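Local coordinates for Glyoxalase/bleomycin resistance protein/dioxygenase (Nocardioides sp., PDB 4MYM) that is of unknown specific function but probably acts, like other vicinal oxygen chelate proteins, as a glyoxalase, dioxygenase or bleomycin resistance protein, at residues Pro129-Phe141 with Trp149-Gly161. Sequence-based numbering, arbitrary orientation.
Sequences PADYPWNARCIYF and WEYFAWLEGGKPG
One face of the Phe141 ring receives CB of Trp149, a CH-pi contact 3.5 Å from CB to the ring centroid, while CE1 of Tyr151 sits at its edge, 3.7 Å from Phe141 CE2. The Trp149 five-membered ring runs nearly parallel to the phenyl plane (5°) but is slid aside, with little overlap; broad rings suit this face, where Tyr151 packs on helix 108-120, and Trp149 NE1 hydrogen-bonds Glu147. Trp154 is sandwiched between Lys159 CA and Gly158 on one face and Phe152 CE2 on the other, and its edge meets the carbonyl oxygens of Trp134 and Asn135.

Antiparallel strands 136-141 and 149-154 join through paired backbone bonds at Arg137-Ala153, Ile139-Tyr151 and Phe141-Trp149; beyond them Leu155 N donates to Asn135 O (2.8 Å). Small Ala136 leaves room for the Trp154 ring, its CB 3.8 Å from Trp154 CE3.

On the same face as Ala136, Tyr140 and Glu150 run side by side. With Glu150 CG opposite the backbone N (chi1 177°) and the chain extended beyond it, OE2 reaches Tyr140 OH at 2.7 Å, a weak hydrogen bond; OE1 hydrogen-bonds a BTB molecule, probably from the crystallisation liquor, consistent with a polar pocket here. On the opposite face, Arg137 NH1 forms a salt bridge to Asp131 OD1 (2.9 Å), and Arg137 NE pairs with Asp112. Trp134 meets Trp76 of the second subunit edge-to-face.

The hairpin forms the middle of a four-stranded mixed sheet, flanked by strands 130-132 and 99-104, an order expected of a βαβββ module; helix 108-120 packs on the Ile139 and Tyr151 face.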
loop_
_atom_site.group_PDB
_atom_site.type_symbol
_atom_site.label_atom_id
_atom_site.label_comp_id
_atom_site.label_asym_id
_atom_site.label_seq_id
_atom_site.Cartn_x
_atom_site.Cartn_y
_atom_site.Cartn_z
ATOM N N PRO A 129 19.939 10.774 5.184
ATOM C CA PRO A 129 19.144 11.749 4.468
ATOM C C PRO A 129 19.899 12.352 3.292
ATOM O O PRO A 129 21.099 12.627 3.406
ATOM C CB PRO A 129 18.862 12.813 5.536
ATOM C CG PRO A 129 18.825 12.051 6.810
ATOM C CD PRO A 129 19.844 10.943 6.645
ATOM N N ALA A 130 19.217 12.525 2.167
ATOM C CA ALA A 130 19.815 13.181 0.998
ATOM C C ALA A 130 18.751 13.841 0.158
ATOM O O ALA A 130 17.569 13.494 0.255
ATOM C CB ALA A 130 20.599 12.175 0.156
ATOM N N ASP A 131 19.183 14.794 -0.665
ATOM C CA ASP A 131 18.335 15.428 -1.659
ATOM C C ASP A 131 18.409 14.651 -2.963
ATOM O O ASP A 131 19.497 14.270 -3.426
ATOM C CB ASP A 131 18.752 16.887 -1.878
ATOM C CG ASP A 131 18.589 17.733 -0.627
ATOM O OD1 ASP A 131 17.914 17.282 0.333
ATOM O OD2 ASP A 131 19.114 18.862 -0.605
ATOM N N TYR A 132 17.244 14.404 -3.554
ATOM C CA TYR A 132 17.161 13.597 -4.752
ATOM C C TYR A 132 16.757 14.438 -5.950
ATOM O O TYR A 132 16.206 15.529 -5.789
ATOM C CB TYR A 132 16.190 12.427 -4.528
ATOM C CG TYR A 132 16.803 11.402 -3.606
ATOM C CD1 TYR A 132 17.528 10.327 -4.119
ATOM C CD2 TYR A 132 16.746 11.564 -2.228
ATOM C CE1 TYR A 132 18.127 9.414 -3.285
ATOM C CE2 TYR A 132 17.341 10.651 -1.383
ATOM C CZ TYR A 132 18.029 9.579 -1.921
ATOM O OH TYR A 132 18.618 8.691 -1.085
ATOM N N PRO A 133 17.011 13.925 -7.166
ATOM C CA PRO A 133 16.782 14.728 -8.376
ATOM C C PRO A 133 15.322 15.045 -8.674
ATOM O O PRO A 133 15.046 15.840 -9.574
ATOM C CB PRO A 133 17.378 13.865 -9.491
ATOM C CG PRO A 133 17.467 12.491 -8.927
ATOM C CD PRO A 133 17.713 12.665 -7.471
ATOM N N TRP A 134 14.400 14.430 -7.932
ATOM C CA TRP A 134 12.973 14.744 -8.069
ATOM C C TRP A 134 12.488 15.798 -7.059
ATOM O O TRP A 134 11.293 15.893 -6.786
ATOM C CB TRP A 134 12.132 13.473 -7.957
ATOM C CG TRP A 134 12.506 12.582 -6.836
ATOM C CD1 TRP A 134 12.071 12.654 -5.557
ATOM C CD2 TRP A 134 13.375 11.450 -6.906
ATOM N NE1 TRP A 134 12.622 11.640 -4.806
ATOM C CE2 TRP A 134 13.428 10.885 -5.617
ATOM C CE3 TRP A 134 14.126 10.866 -7.931
ATOM C CZ2 TRP A 134 14.193 9.769 -5.328
ATOM C CZ3 TRP A 134 14.889 9.752 -7.641
ATOM C CH2 TRP A 134 14.915 9.212 -6.351
ATOM N N ASN A 135 13.422 16.577 -6.513
ATOM C CA ASN A 135 13.116 17.750 -5.679
ATOM C C ASN A 135 12.533 17.420 -4.298
ATOM O O ASN A 135 11.714 18.183 -3.738
ATOM C CB ASN A 135 12.214 18.744 -6.442
ATOM C CG ASN A 135 12.394 20.174 -5.957
ATOM O OD1 ASN A 135 11.426 20.896 -5.648
ATOM N ND2 ASN A 135 13.635 20.573 -5.844
ATOM N N ALA A 136 13.004 16.305 -3.740
ATOM C CA ALA A 136 12.636 15.874 -2.396
ATOM C C ALA A 136 13.850 15.450 -1.605
ATOM O O ALA A 136 14.837 14.960 -2.170
ATOM C CB ALA A 136 11.629 14.728 -2.458
ATOM N N ARG A 137 13.765 15.630 -0.283
ATOM C CA ARG A 137 14.717 15.089 0.644
ATOM C C ARG A 137 14.088 13.818 1.213
ATOM O O ARG A 137 12.972 13.866 1.748
ATOM C CB ARG A 137 15.036 16.105 1.747
ATOM C CG ARG A 137 16.018 15.610 2.789
ATOM C CD ARG A 137 16.603 16.766 3.594
ATOM N NE ARG A 137 17.745 16.375 4.407
ATOM C CZ ARG A 137 19.015 16.349 3.992
ATOM N NH1 ARG A 137 19.341 16.664 2.751
ATOM N NH2 ARG A 137 19.980 15.990 4.840
ATOM N N CYS A 138 14.788 12.692 1.057
ATOM C CA CYS A 138 14.231 11.364 1.337
ATOM C C CYS A 138 15.113 10.476 2.171
ATOM O O CYS A 138 16.351 10.596 2.154
ATOM C CB CYS A 138 13.958 10.611 0.033
ATOM S SG CYS A 138 13.004 11.540 -1.158
ATOM N N ILE A 139 14.461 9.559 2.886
ATOM C CA ILE A 139 15.138 8.450 3.529
ATOM C C ILE A 139 14.368 7.164 3.215
ATOM O O ILE A 139 13.138 7.180 3.050
ATOM C CB ILE A 139 15.287 8.646 5.049
ATOM C CG1 ILE A 139 13.936 8.957 5.709
ATOM C CG2 ILE A 139 16.300 9.770 5.309
ATOM C CD1 ILE A 139 14.020 9.241 7.194
ATOM N N TYR A 140 15.108 6.067 3.099
ATOM C CA TYR A 140 14.535 4.760 2.732
ATOM C C TYR A 140 14.992 3.676 3.719
ATOM O O TYR A 140 16.149 3.681 4.143
ATOM C CB TYR A 140 14.966 4.405 1.312
ATOM C CG TYR A 140 14.515 5.396 0.275
ATOM C CD1 TYR A 140 13.242 5.324 -0.268
ATOM C CD2 TYR A 140 15.357 6.412 -0.165
ATOM C CE1 TYR A 140 12.819 6.232 -1.219
ATOM C CE2 TYR A 140 14.948 7.319 -1.116
ATOM C CZ TYR A 140 13.677 7.236 -1.628
ATOM O OH TYR A 140 13.267 8.145 -2.550
ATOM N N PHE A 141 14.082 2.778 4.112
ATOM C CA PHE A 141 14.393 1.644 4.960
ATOM C C PHE A 141 13.532 0.425 4.621
ATOM O O PHE A 141 12.357 0.584 4.267
ATOM C CB PHE A 141 14.300 1.973 6.468
ATOM C CG PHE A 141 12.936 2.417 6.949
ATOM C CD1 PHE A 141 12.065 1.512 7.552
ATOM C CD2 PHE A 141 12.555 3.746 6.871
ATOM C CE1 PHE A 141 10.835 1.921 8.036
ATOM C CE2 PHE A 141 11.324 4.165 7.358
ATOM C CZ PHE A 141 10.466 3.253 7.940
ATOM N N TRP A 149 10.123 1.448 2.989
ATOM C CA TRP A 149 9.472 2.697 3.375
ATOM C C TRP A 149 10.292 3.891 2.926
ATOM O O TRP A 149 11.535 3.858 2.945
ATOM C CB TRP A 149 9.320 2.748 4.891
ATOM C CG TRP A 149 8.336 1.744 5.451
ATOM C CD1 TRP A 149 8.487 0.387 5.520
ATOM C CD2 TRP A 149 7.065 2.033 6.042
ATOM N NE1 TRP A 149 7.381 -0.189 6.106
ATOM C CE2 TRP A 149 6.492 0.798 6.433
ATOM C CE3 TRP A 149 6.350 3.215 6.273
ATOM C CZ2 TRP A 149 5.229 0.717 7.048
ATOM C CZ3 TRP A 149 5.110 3.136 6.869
ATOM C CH2 TRP A 149 4.559 1.893 7.251
ATOM N N GLU A 150 9.588 4.931 2.500
ATOM C CA GLU A 150 10.170 6.196 2.143
ATOM C C GLU A 150 9.500 7.263 3.008
ATOM O O GLU A 150 8.278 7.294 3.118
ATOM C CB GLU A 150 9.923 6.507 0.683
ATOM C CG GLU A 150 10.445 7.878 0.242
ATOM C CD GLU A 150 9.885 8.336 -1.076
ATOM O OE1 GLU A 150 8.641 8.414 -1.208
ATOM O OE2 GLU A 150 10.671 8.659 -1.982
ATOM N N TYR A 151 10.305 8.088 3.668
ATOM C CA TYR A 151 9.823 9.339 4.245
ATOM C C TYR A 151 10.409 10.396 3.334
ATOM O O TYR A 151 11.599 10.344 2.998
ATOM C CB TYR A 151 10.312 9.545 5.682
ATOM C CG TYR A 151 9.661 8.729 6.773
ATOM C CD1 TYR A 151 9.186 7.435 6.550
ATOM C CD2 TYR A 151 9.569 9.232 8.069
ATOM C CE1 TYR A 151 8.609 6.696 7.563
ATOM C CE2 TYR A 151 9.004 8.488 9.086
ATOM C CZ TYR A 151 8.519 7.221 8.825
ATOM O OH TYR A 151 7.971 6.479 9.848
ATOM N N PHE A 152 9.583 11.330 2.873
ATOM C CA PHE A 152 10.029 12.341 1.937
ATOM C C PHE A 152 9.390 13.681 2.279
ATOM O O PHE A 152 8.316 13.724 2.887
ATOM C CB PHE A 152 9.747 11.969 0.477
ATOM C CG PHE A 152 8.290 12.045 0.073
ATOM C CD1 PHE A 152 7.407 11.013 0.384
ATOM C CD2 PHE A 152 7.812 13.127 -0.643
ATOM C CE1 PHE A 152 6.067 11.082 0.019
ATOM C CE2 PHE A 152 6.470 13.197 -1.003
ATOM C CZ PHE A 152 5.607 12.172 -0.686
ATOM N N ALA A 153 10.087 14.749 1.909
ATOM C CA ALA A 153 9.549 16.104 1.984
ATOM C C ALA A 153 10.074 16.928 0.810
ATOM O O ALA A 153 11.238 16.802 0.404
ATOM C CB ALA A 153 9.893 16.736 3.315
ATOM N N TRP A 154 9.192 17.747 0.243
ATOM C CA TRP A 154 9.507 18.503 -0.954
ATOM C C TRP A 154 10.468 19.642 -0.622
ATOM O O TRP A 154 10.319 20.298 0.397
ATOM C CB TRP A 154 8.242 19.092 -1.588
ATOM C CG TRP A 154 7.301 18.063 -2.108
ATOM C CD1 TRP A 154 6.014 17.878 -1.730
ATOM C CD2 TRP A 154 7.582 17.066 -3.093
ATOM N NE1 TRP A 154 5.471 16.826 -2.414
ATOM C CE2 TRP A 154 6.415 16.305 -3.255
ATOM C CE3 TRP A 154 8.714 16.733 -3.840
ATOM C CZ2 TRP A 154 6.337 15.232 -4.144
ATOM C CZ3 TRP A 154 8.641 15.668 -4.721
ATOM C CH2 TRP A 154 7.455 14.931 -4.867
ATOM N N LEU A 155 11.450 19.839 -1.485
ATOM C CA LEU A 155 12.336 20.999 -1.414
ATOM C C LEU A 155 11.600 22.192 -2.012
ATOM O O LEU A 155 10.482 22.048 -2.524
ATOM C CB LEU A 155 13.625 20.721 -2.188
ATOM C CG LEU A 155 14.447 19.515 -1.722
ATOM C CD1 LEU A 155 15.630 19.294 -2.650
ATOM C CD2 LEU A 155 14.920 19.691 -0.286
ATOM N N GLU A 156 12.213 23.374 -1.954
ATOM C CA GLU A 156 11.593 24.569 -2.542
ATOM C C GLU A 156 11.123 24.307 -3.968
ATOM O O GLU A 156 11.860 23.752 -4.776
ATOM C CB GLU A 156 12.551 25.770 -2.549
ATOM C CG GLU A 156 11.966 26.957 -3.316
ATOM C CD GLU A 156 12.817 28.216 -3.288
ATOM O OE1 GLU A 156 14.017 28.139 -2.935
ATOM O OE2 GLU A 156 12.273 29.287 -3.646
ATOM N N GLY A 157 9.904 24.742 -4.274
ATOM C CA GLY A 157 9.300 24.543 -5.590
ATOM C C GLY A 157 8.285 23.414 -5.617
ATOM O O GLY A 157 7.451 23.344 -6.518
ATOM N N GLY A 158 8.352 22.518 -4.636
ATOM C CA GLY A 158 7.330 21.491 -4.477
ATOM C C GLY A 158 7.452 20.332 -5.458
ATOM O O GLY A 158 8.517 20.083 -6.023
ATOM N N LYS A 159 6.341 19.623 -5.648
ATOM C CA LYS A 159 6.305 18.407 -6.457
ATOM C C LYS A 159 6.466 18.693 -7.943
ATOM O O LYS A 159 5.668 19.439 -8.509
ATOM C CB LYS A 159 4.977 17.679 -6.224
ATOM C CG LYS A 159 4.833 16.366 -6.977
ATOM C CD LYS A 159 3.606 15.599 -6.515
ATOM C CE LYS A 159 3.526 14.276 -7.251
ATOM N NZ LYS A 159 2.455 13.393 -6.728
ATOM N N PRO A 160 7.475 18.072 -8.593
ATOM C CA PRO A 160 7.672 18.233 -10.024
ATOM C C PRO A 160 6.823 17.271 -10.853
ATOM O O PRO A 160 6.265 16.305 -10.315
ATOM C CB PRO A 160 9.145 17.872 -10.198
ATOM C CG PRO A 160 9.351 16.785 -9.191
ATOM C CD PRO A 160 8.430 17.094 -8.034
ATOM N N GLY A 161 6.736 17.543 -12.153
ATOM C CA GLY A 161 6.132 16.618 -13.104
ATOM C C GLY A 161 4.613 16.571 -13.139
ATOM O O GLY A 161 4.041 15.699 -13.793
#